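Long-range contact in alkylhalidase CmlS (Streptomyces venezuelae, PDB 3I3L), which probably acts as an FAD-dependent halogenase in chloramphenicol biosynthesis, its flavin held by a covalent bond to an aspartate: residues L470-V484 against R522-Y535. Numbering follows the deposited sequence.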
ATOM      1  N   LEU A 470     -12.153 -15.883  20.547  1.00 36.62           N
ATOM      2  CA  LEU A 470     -11.052 -16.811  20.710  1.00 36.40           C
ATOM      3  C   LEU A 470     -11.312 -17.704  21.940  1.00 38.27           C
ATOM      4  O   LEU A 470     -11.074 -18.929  21.902  1.00 36.69           O
ATOM      5  CB  LEU A 470      -9.727 -16.061  20.859  1.00 36.30           C
ATOM      6  CG  LEU A 470      -9.158 -15.425  19.576  1.00 37.78           C
ATOM      7  CD1 LEU A 470      -8.079 -14.470  19.870  1.00 36.81           C
ATOM      8  CD2 LEU A 470      -8.599 -16.524  18.647  1.00 39.98           C
ATOM      9  N   ASN A 471     -11.813 -17.099  23.024  1.00 40.00           N
ATOM     10  CA  ASN A 471     -12.018 -17.845  24.283  1.00 41.02           C
ATOM     11  C   ASN A 471     -13.109 -18.880  24.144  1.00 39.76           C
ATOM     12  O   ASN A 471     -13.058 -19.907  24.825  1.00 40.04           O
ATOM     13  CB  ASN A 471     -12.282 -16.903  25.492  1.00 42.94           C
ATOM     14  CG  ASN A 471     -11.009 -16.187  25.982  1.00 44.18           C
ATOM     15  OD1 ASN A 471     -11.079 -15.136  26.614  1.00 49.97           O
ATOM     16  ND2 ASN A 471      -9.849 -16.755  25.684  1.00 48.40           N
ATOM     17  N   SER A 472     -14.053 -18.634  23.231  1.00 37.52           N
ATOM     18  CA  SER A 472     -15.172 -19.539  23.040  1.00 37.57           C
ATOM     19  C   SER A 472     -14.785 -20.763  22.220  1.00 37.23           C
ATOM     20  O   SER A 472     -15.616 -21.642  21.999  1.00 37.76           O
ATOM     21  CB  SER A 472     -16.352 -18.844  22.349  1.00 37.33           C
ATOM     22  OG  SER A 472     -16.058 -18.678  20.983  1.00 35.17           O
ATOM     23  N   ILE A 473     -13.543 -20.791  21.753  1.00 35.81           N
ATOM     24  CA  ILE A 473     -13.087 -21.856  20.880  1.00 34.68           C
ATOM     25  C   ILE A 473     -12.574 -23.033  21.698  1.00 34.90           C
ATOM     26  O   ILE A 473     -11.474 -23.015  22.246  1.00 33.56           O
ATOM     27  CB  ILE A 473     -11.989 -21.386  19.904  1.00 33.91           C
ATOM     28  CG1 ILE A 473     -12.602 -20.418  18.857  1.00 33.86           C
ATOM     29  CG2 ILE A 473     -11.301 -22.568  19.233  1.00 31.28           C
ATOM     30  CD1 ILE A 473     -11.557 -19.763  17.974  1.00 33.38           C
ATOM     31  N   THR A 474     -13.392 -24.064  21.738  1.00 33.67           N
ATOM     32  CA  THR A 474     -13.097 -25.250  22.505  1.00 33.85           C
ATOM     33  C   THR A 474     -12.549 -26.342  21.621  1.00 34.02           C
ATOM     34  O   THR A 474     -12.039 -27.343  22.119  1.00 33.60           O
ATOM     35  CB  THR A 474     -14.366 -25.745  23.252  1.00 31.82           C
ATOM     36  OG1 THR A 474     -15.428 -25.939  22.313  1.00 33.43           O
ATOM     37  CG2 THR A 474     -14.821 -24.695  24.281  1.00 32.84           C
ATOM     38  N   ARG A 475     -12.671 -26.180  20.307  1.00 34.32           N
ATOM     39  CA  ARG A 475     -12.068 -27.148  19.396  1.00 35.80           C
ATOM     40  C   ARG A 475     -11.490 -26.530  18.114  1.00 36.65           C
ATOM     41  O   ARG A 475     -12.215 -25.835  17.402  1.00 37.65           O
ATOM     42  CB  ARG A 475     -13.116 -28.214  19.043  1.00 37.21           C
ATOM     43  CG  ARG A 475     -12.695 -29.167  17.936  1.00 37.53           C
ATOM     44  CD  ARG A 475     -13.840 -30.089  17.592  1.00 41.57           C
ATOM     45  NE  ARG A 475     -13.490 -31.075  16.571  1.00 43.72           N
ATOM     46  CZ  ARG A 475     -14.408 -31.789  15.913  1.00 49.71           C
ATOM     47  NH1 ARG A 475     -14.037 -32.693  14.995  1.00 50.00           N
ATOM     48  NH2 ARG A 475     -15.711 -31.593  16.157  1.00 45.54           N
ATOM     49  N   PHE A 476     -10.214 -26.799  17.815  1.00 36.57           N
ATOM     50  CA  PHE A 476      -9.609 -26.352  16.549  1.00 37.98           C
ATOM     51  C   PHE A 476      -9.439 -27.532  15.610  1.00 38.98           C
ATOM     52  O   PHE A 476      -9.056 -28.607  16.054  1.00 39.60           O
ATOM     53  CB  PHE A 476      -8.196 -25.724  16.746  1.00 36.50           C
ATOM     54  CG  PHE A 476      -8.196 -24.274  17.153  1.00 38.73           C
ATOM     55  CD1 PHE A 476      -8.731 -23.308  16.326  1.00 40.12           C
ATOM     56  CD2 PHE A 476      -7.627 -23.874  18.370  1.00 39.64           C
ATOM     57  CE1 PHE A 476      -8.699 -21.959  16.670  1.00 41.06           C
ATOM     58  CE2 PHE A 476      -7.610 -22.541  18.747  1.00 36.30           C
ATOM     59  CZ  PHE A 476      -8.141 -21.571  17.886  1.00 41.74           C
ATOM     60  N   LYS A 477      -9.634 -27.305  14.309  1.00 40.08           N
ATOM     61  CA  LYS A 477      -9.217 -28.255  13.250  1.00 40.30           C
ATOM     62  C   LYS A 477      -8.109 -27.683  12.344  1.00 41.09           C
ATOM     63  O   LYS A 477      -8.069 -26.460  12.031  1.00 42.27           O
ATOM     64  CB  LYS A 477     -10.400 -28.577  12.359  1.00 40.67           C
ATOM     65  CG  LYS A 477     -11.584 -29.215  13.095  1.00 45.07           C
ATOM     66  CD  LYS A 477     -12.655 -29.629  12.016  1.00 49.75           C
ATOM     67  CE  LYS A 477     -13.822 -30.371  12.622  1.00 51.90           C
ATOM     68  NZ  LYS A 477     -15.028 -30.224  11.736  1.00 53.89           N
ATOM     69  N   TRP A 478      -7.211 -28.541  11.921  1.00 39.43           N
ATOM     70  CA  TRP A 478      -6.144 -28.127  11.010  1.00 41.80           C
ATOM     71  C   TRP A 478      -6.552 -28.533   9.592  1.00 42.85           C
ATOM     72  O   TRP A 478      -7.271 -29.525   9.409  1.00 41.66           O
ATOM     73  CB  TRP A 478      -4.848 -28.807  11.407  1.00 40.69           C
ATOM     74  CG  TRP A 478      -3.627 -28.479  10.633  1.00 43.55           C
ATOM     75  CD1 TRP A 478      -3.038 -29.258   9.670  1.00 44.62           C
ATOM     76  CD2 TRP A 478      -2.793 -27.310  10.769  1.00 40.28           C
ATOM     77  NE1 TRP A 478      -1.910 -28.631   9.203  1.00 46.09           N
ATOM     78  CE2 TRP A 478      -1.734 -27.448   9.867  1.00 41.38           C
ATOM     79  CE3 TRP A 478      -2.838 -26.186  11.583  1.00 38.17           C
ATOM     80  CZ2 TRP A 478      -0.727 -26.481   9.732  1.00 44.30           C
ATOM     81  CZ3 TRP A 478      -1.851 -25.234  11.465  1.00 40.02           C
ATOM     82  CH2 TRP A 478      -0.799 -25.383  10.561  1.00 40.31           C
ATOM     83  N   THR A 479      -6.101 -27.761   8.609  1.00 43.55           N
ATOM     84  CA  THR A 479      -6.442 -28.010   7.199  1.00 45.10           C
ATOM     85  C   THR A 479      -5.355 -28.894   6.597  1.00 46.03           C
ATOM     86  O   THR A 479      -4.187 -28.486   6.493  1.00 45.33           O
ATOM     87  CB  THR A 479      -6.593 -26.698   6.376  1.00 45.84           C
ATOM     88  OG1 THR A 479      -7.542 -25.817   7.011  1.00 46.84           O
ATOM     89  CG2 THR A 479      -7.088 -26.999   4.942  1.00 44.14           C
ATOM     90  N   GLY A 480      -5.745 -30.118   6.225  1.00 46.99           N
ATOM     91  CA  GLY A 480      -4.792 -31.175   5.864  1.00 48.63           C
ATOM     92  C   GLY A 480      -4.494 -32.040   7.085  1.00 49.50           C
ATOM     93  O   GLY A 480      -5.026 -31.806   8.186  1.00 50.38           O
ATOM     94  N   GLY A 481      -3.640 -33.038   6.919  1.00 50.56           N
ATOM     95  CA  GLY A 481      -3.306 -33.923   8.059  1.00 50.99           C
ATOM     96  C   GLY A 481      -1.872 -33.733   8.522  1.00 51.24           C
ATOM     97  O   GLY A 481      -1.399 -34.380   9.471  1.00 51.68           O
ATOM     98  N   LYS A 482      -1.160 -32.849   7.840  1.00 50.90           N
ATOM     99  CA  LYS A 482       0.218 -32.601   8.182  1.00 50.59           C
ATOM    100  C   LYS A 482       0.461 -31.126   8.498  1.00 50.12           C
ATOM    101  O   LYS A 482      -0.145 -30.238   7.889  1.00 48.93           O
ATOM    102  CB  LYS A 482       1.064 -33.076   7.036  1.00 52.06           C
ATOM    103  CG  LYS A 482       0.327 -32.928   5.691  1.00 56.36           C
ATOM    104  CD  LYS A 482       1.019 -33.773   4.587  1.00 62.37           C
ATOM    105  CE  LYS A 482       0.133 -33.963   3.326  1.00 62.25           C
ATOM    106  NZ  LYS A 482       0.953 -34.696   2.274  1.00 65.63           N
ATOM    107  N   ALA A 483       1.301 -30.889   9.504  1.00 49.30           N
ATOM    108  CA  ALA A 483       1.837 -29.567   9.787  1.00 49.49           C
ATOM    109  C   ALA A 483       3.320 -29.590   9.457  1.00 49.67           C
ATOM    110  O   ALA A 483       4.096 -30.370  10.055  1.00 49.14           O
ATOM    111  CB  ALA A 483       1.608 -29.162  11.287  1.00 48.79           C
ATOM    112  N   VAL A 484       3.708 -28.751   8.495  1.00 50.14           N
ATOM    113  CA  VAL A 484       5.108 -28.678   8.068  1.00 51.84           C
ATOM    114  C   VAL A 484       5.755 -27.286   8.048  1.00 51.94           C
ATOM    115  O   VAL A 484       5.083 -26.256   7.978  1.00 51.76           O
ATOM    116  CB  VAL A 484       5.330 -29.304   6.678  1.00 52.27           C
ATOM    117  CG1 VAL A 484       4.935 -30.779   6.703  1.00 53.83           C
ATOM    118  CG2 VAL A 484       4.559 -28.512   5.617  1.00 51.27           C
ATOM    119  N   ARG A 522       6.210 -26.447  15.228  1.00 49.78           N
ATOM    120  CA  ARG A 522       5.499 -27.263  14.249  1.00 48.05           C
ATOM    121  C   ARG A 522       4.796 -28.435  14.934  1.00 46.32           C
ATOM    122  O   ARG A 522       3.704 -28.814  14.565  1.00 45.91           O
ATOM    123  CB  ARG A 522       6.481 -27.812  13.198  1.00 47.91           C
ATOM    124  CG  ARG A 522       5.764 -28.545  12.071  1.00 47.93           C
ATOM    125  CD  ARG A 522       6.661 -29.528  11.404  1.00 48.37           C
ATOM    126  NE  ARG A 522       7.192 -30.490  12.348  1.00 50.16           N
ATOM    127  CZ  ARG A 522       6.591 -31.623  12.675  1.00 48.05           C
ATOM    128  NH1 ARG A 522       7.177 -32.427  13.544  1.00 49.45           N
ATOM    129  NH2 ARG A 522       5.414 -31.942  12.144  1.00 47.31           N
ATOM    130  N   GLN A 523       5.468 -29.020  15.909  1.00 46.29           N
ATOM    131  CA  GLN A 523       4.938 -30.129  16.684  1.00 46.85           C
ATOM    132  C   GLN A 523       3.633 -29.768  17.344  1.00 45.67           C
ATOM    133  O   GLN A 523       2.666 -30.545  17.292  1.00 45.54           O
ATOM    134  CB  GLN A 523       5.934 -30.562  17.735  1.00 48.20           C
ATOM    135  CG  GLN A 523       6.972 -31.488  17.163  1.00 52.39           C
ATOM    136  CD  GLN A 523       6.435 -32.901  17.038  1.00 55.97           C
ATOM    137  OE1 GLN A 523       5.215 -33.151  17.171  1.00 54.56           O
ATOM    138  NE2 GLN A 523       7.339 -33.838  16.779  1.00 55.97           N
ATOM    139  N   ILE A 524       3.591 -28.576  17.924  1.00 43.36           N
ATOM    140  CA  ILE A 524       2.348 -28.060  18.433  1.00 42.96           C
ATOM    141  C   ILE A 524       1.202 -28.301  17.449  1.00 41.98           C
ATOM    142  O   ILE A 524       0.152 -28.830  17.831  1.00 42.65           O
ATOM    143  CB  ILE A 524       2.425 -26.564  18.782  1.00 42.82           C
ATOM    144  CG1 ILE A 524       3.520 -26.342  19.847  1.00 43.43           C
ATOM    145  CG2 ILE A 524       1.029 -26.057  19.187  1.00 41.82           C
ATOM    146  CD1 ILE A 524       3.656 -24.915  20.371  1.00 42.15           C
ATOM    147  N   PHE A 525       1.421 -27.968  16.181  1.00 40.60           N
ATOM    148  CA  PHE A 525       0.317 -27.930  15.228  1.00 39.33           C
ATOM    149  C   PHE A 525      -0.042 -29.279  14.648  1.00 38.86           C
ATOM    150  O   PHE A 525      -1.188 -29.502  14.262  1.00 39.10           O
ATOM    151  CB  PHE A 525       0.523 -26.833  14.170  1.00 39.53           C
ATOM    152  CG  PHE A 525       0.482 -25.447  14.767  1.00 40.24           C
ATOM    153  CD1 PHE A 525      -0.734 -24.815  15.012  1.00 40.72           C
ATOM    154  CD2 PHE A 525       1.658 -24.811  15.159  1.00 41.15           C
ATOM    155  CE1 PHE A 525      -0.788 -23.537  15.632  1.00 40.47           C
ATOM    156  CE2 PHE A 525       1.616 -23.563  15.753  1.00 42.93           C
ATOM    157  CZ  PHE A 525       0.387 -22.923  16.000  1.00 41.58           C
ATOM    158  N   GLN A 526       0.934 -30.173  14.613  1.00 38.74           N
ATOM    159  CA  GLN A 526       0.720 -31.579  14.304  1.00 39.71           C
ATOM    160  C   GLN A 526      -0.172 -32.249  15.384  1.00 39.10           C
ATOM    161  O   GLN A 526      -1.109 -32.970  15.083  1.00 39.20           O
ATOM    162  CB  GLN A 526       2.076 -32.293  14.261  1.00 40.19           C
ATOM    163  CG  GLN A 526       1.954 -33.731  13.760  1.00 42.10           C
ATOM    164  CD  GLN A 526       1.343 -33.733  12.396  1.00 45.56           C
ATOM    165  OE1 GLN A 526       1.834 -33.045  11.478  1.00 48.42           O
ATOM    166  NE2 GLN A 526       0.258 -34.484  12.227  1.00 47.61           N
ATOM    167  N   ASP A 527       0.129 -31.961  16.640  1.00 39.13           N
ATOM    168  CA  ASP A 527      -0.667 -32.434  17.773  1.00 39.20           C
ATOM    169  C   ASP A 527      -2.066 -31.873  17.658  1.00 38.69           C
ATOM    170  O   ASP A 527      -3.057 -32.606  17.816  1.00 38.73           O
ATOM    171  CB  ASP A 527      -0.040 -32.004  19.106  1.00 39.50           C
ATOM    172  CG  ASP A 527       1.294 -32.705  19.404  1.00 41.24           C
ATOM    173  OD1 ASP A 527       1.578 -33.772  18.825  1.00 45.65           O
ATOM    174  OD2 ASP A 527       2.064 -32.197  20.246  1.00 42.78           O
ATOM    175  N   LEU A 528      -2.158 -30.587  17.325  1.00 37.35           N
ATOM    176  CA  LEU A 528      -3.462 -29.975  17.094  1.00 35.96           C
ATOM    177  C   LEU A 528      -4.238 -30.718  15.981  1.00 35.98           C
ATOM    178  O   LEU A 528      -5.433 -30.977  16.113  1.00 35.41           O
ATOM    179  CB  LEU A 528      -3.332 -28.473  16.789  1.00 35.08           C
ATOM    180  CG  LEU A 528      -4.619 -27.681  16.708  1.00 34.14           C
ATOM    181  CD1 LEU A 528      -4.359 -26.193  17.092  1.00 35.82           C
ATOM    182  CD2 LEU A 528      -5.325 -27.767  15.322  1.00 34.78           C
ATOM    183  N   ALA A 529      -3.575 -31.004  14.868  1.00 35.91           N
ATOM    184  CA  ALA A 529      -4.283 -31.576  13.717  1.00 36.94           C
ATOM    185  C   ALA A 529      -4.883 -32.917  14.129  1.00 36.56           C
ATOM    186  O   ALA A 529      -5.947 -33.246  13.715  1.00 32.73           O
ATOM    187  CB  ALA A 529      -3.364 -31.763  12.532  1.00 35.73           C
ATOM    188  N   GLU A 530      -4.173 -33.618  14.996  1.00 37.69           N
ATOM    189  CA  GLU A 530      -4.596 -34.935  15.456  1.00 40.67           C
ATOM    190  C   GLU A 530      -5.621 -34.922  16.589  1.00 40.01           C
ATOM    191  O   GLU A 530      -6.538 -35.683  16.556  1.00 42.06           O
ATOM    192  CB  GLU A 530      -3.356 -35.757  15.825  1.00 40.37           C
ATOM    193  CG  GLU A 530      -2.357 -35.827  14.635  1.00 43.83           C
ATOM    194  CD  GLU A 530      -1.047 -36.520  14.984  1.00 49.15           C
ATOM    195  OE1 GLU A 530      -0.729 -36.670  16.187  1.00 47.99           O
ATOM    196  OE2 GLU A 530      -0.319 -36.902  14.043  1.00 51.26           O
ATOM    197  N   GLU A 531      -5.474 -34.031  17.564  1.00 40.55           N
ATOM    198  CA  GLU A 531      -6.229 -34.102  18.808  1.00 38.18           C
ATOM    199  C   GLU A 531      -7.313 -33.064  18.818  1.00 38.53           C
ATOM    200  O   GLU A 531      -8.319 -33.199  19.522  1.00 37.80           O
ATOM    201  CB  GLU A 531      -5.303 -33.885  20.000  1.00 38.70           C
ATOM    202  CG  GLU A 531      -3.964 -34.609  19.940  1.00 38.19           C
ATOM    203  CD  GLU A 531      -3.000 -34.132  21.016  1.00 39.68           C
ATOM    204  OE1 GLU A 531      -1.840 -34.563  20.988  1.00 42.58           O
ATOM    205  OE2 GLU A 531      -3.373 -33.316  21.886  1.00 40.77           O
ATOM    206  N   GLU A 532      -7.106 -32.005  18.037  1.00 37.56           N
ATOM    207  CA  GLU A 532      -8.101 -30.931  17.886  1.00 35.76           C
ATOM    208  C   GLU A 532      -8.447 -30.209  19.185  1.00 34.56           C
ATOM    209  O   GLU A 532      -9.608 -29.882  19.434  1.00 33.36           O
ATOM    210  CB  GLU A 532      -9.337 -31.462  17.156  1.00 36.82           C
ATOM    211  CG  GLU A 532      -8.994 -32.066  15.738  1.00 39.44           C
ATOM    212  CD  GLU A 532     -10.214 -32.412  14.909  1.00 44.46           C
ATOM    213  OE1 GLU A 532     -11.301 -32.648  15.493  1.00 43.12           O
ATOM    214  OE2 GLU A 532     -10.094 -32.400  13.659  1.00 47.60           O
ATOM    215  N   PHE A 533      -7.442 -30.006  20.039  1.00 33.81           N
ATOM    216  CA  PHE A 533      -7.633 -29.209  21.239  1.00 33.69           C
ATOM    217  C   PHE A 533      -8.076 -27.777  20.903  1.00 34.23           C
ATOM    218  O   PHE A 533      -8.079 -27.376  19.737  1.00 35.50           O
ATOM    219  CB  PHE A 533      -6.417 -29.229  22.177  1.00 32.52           C
ATOM    220  CG  PHE A 533      -5.110 -28.949  21.524  1.00 33.62           C
ATOM    221  CD1 PHE A 533      -4.794 -27.657  21.085  1.00 34.20           C
ATOM    222  CD2 PHE A 533      -4.150 -29.944  21.387  1.00 35.61           C
ATOM    223  CE1 PHE A 533      -3.597 -27.394  20.483  1.00 35.11           C
ATOM    224  CE2 PHE A 533      -2.909 -29.673  20.791  1.00 37.80           C
ATOM    225  CZ  PHE A 533      -2.636 -28.385  20.343  1.00 34.80           C
ATOM    226  N   GLY A 534      -8.474 -27.033  21.932  1.00 34.42           N
ATOM    227  CA  GLY A 534      -9.018 -25.701  21.779  1.00 33.96           C
ATOM    228  C   GLY A 534      -8.010 -24.574  21.999  1.00 34.32           C
ATOM    229  O   GLY A 534      -6.798 -24.806  22.166  1.00 32.59           O
ATOM    230  N   TYR A 535      -8.529 -23.358  22.018  1.00 34.27           N
ATOM    231  CA  TYR A 535      -7.706 -22.142  22.205  1.00 35.61           C
ATOM    232  C   TYR A 535      -6.829 -22.174  23.466  1.00 36.26           C
ATOM    233  O   TYR A 535      -5.624 -21.934  23.396  1.00 36.13           O
ATOM    234  CB  TYR A 535      -8.612 -20.918  22.287  1.00 34.97           C
ATOM    235  CG  TYR A 535      -7.841 -19.615  22.386  1.00 37.00           C
ATOM    236  CD1 TYR A 535      -6.947 -19.233  21.362  1.00 36.60           C
ATOM    237  CD2 TYR A 535      -8.034 -18.748  23.476  1.00 38.16           C
ATOM    238  CE1 TYR A 535      -6.249 -18.037  21.422  1.00 40.24           C
ATOM    239  CE2 TYR A 535      -7.348 -17.548  23.556  1.00 40.53           C
ATOM    240  CZ  TYR A 535      -6.457 -17.205  22.525  1.00 41.98           C
ATOM    241  OH  TYR A 535      -5.761 -16.057  22.591  1.00 46.06           O
TER
HETATM  242  O   HOH W   1      -7.527 -31.397  12.542  1.00 37.35           O
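W478 and F525 meet at the apolar centre: CB of F525 lies over one face of the six-membered indole ring, 4.2 Å from its centroid, and the methyl of A483 lies on the same face, also toward the rim. CG of W478 stands anti to the backbone N (chi1 -178°), which lays the indole along the helix; W478 CB itself lies 3.5 Å from A529 CB. Next along strand 473-478, F476 packs its CB on the methyls of L528, while L470 CB sits over the Y535 ring centre. This is strand-on-helix packing within the C-terminal domain: edge strand 473-478 crosses helix 522-531 at 107°. Just past the end of that helix, E532 takes a positive phi and the chain runs antiparallel to the strand, with hydrogen bonds from F476 N to F533 O and from Y535 N to I473 O. Farther out, the Q526 amide bridges the turn, NE2 giving to G481 O (3.2 Å) and OE1 accepting from A483 N (3.0 Å), and R522 NH2 reaches A483 O almost straight (2.9 Å). At the opposite end, R475 forms a salt bridge to E532, NH1 (2.8 Å) meeting OE1 on its syn lone pair and NE from above the carboxylate plane.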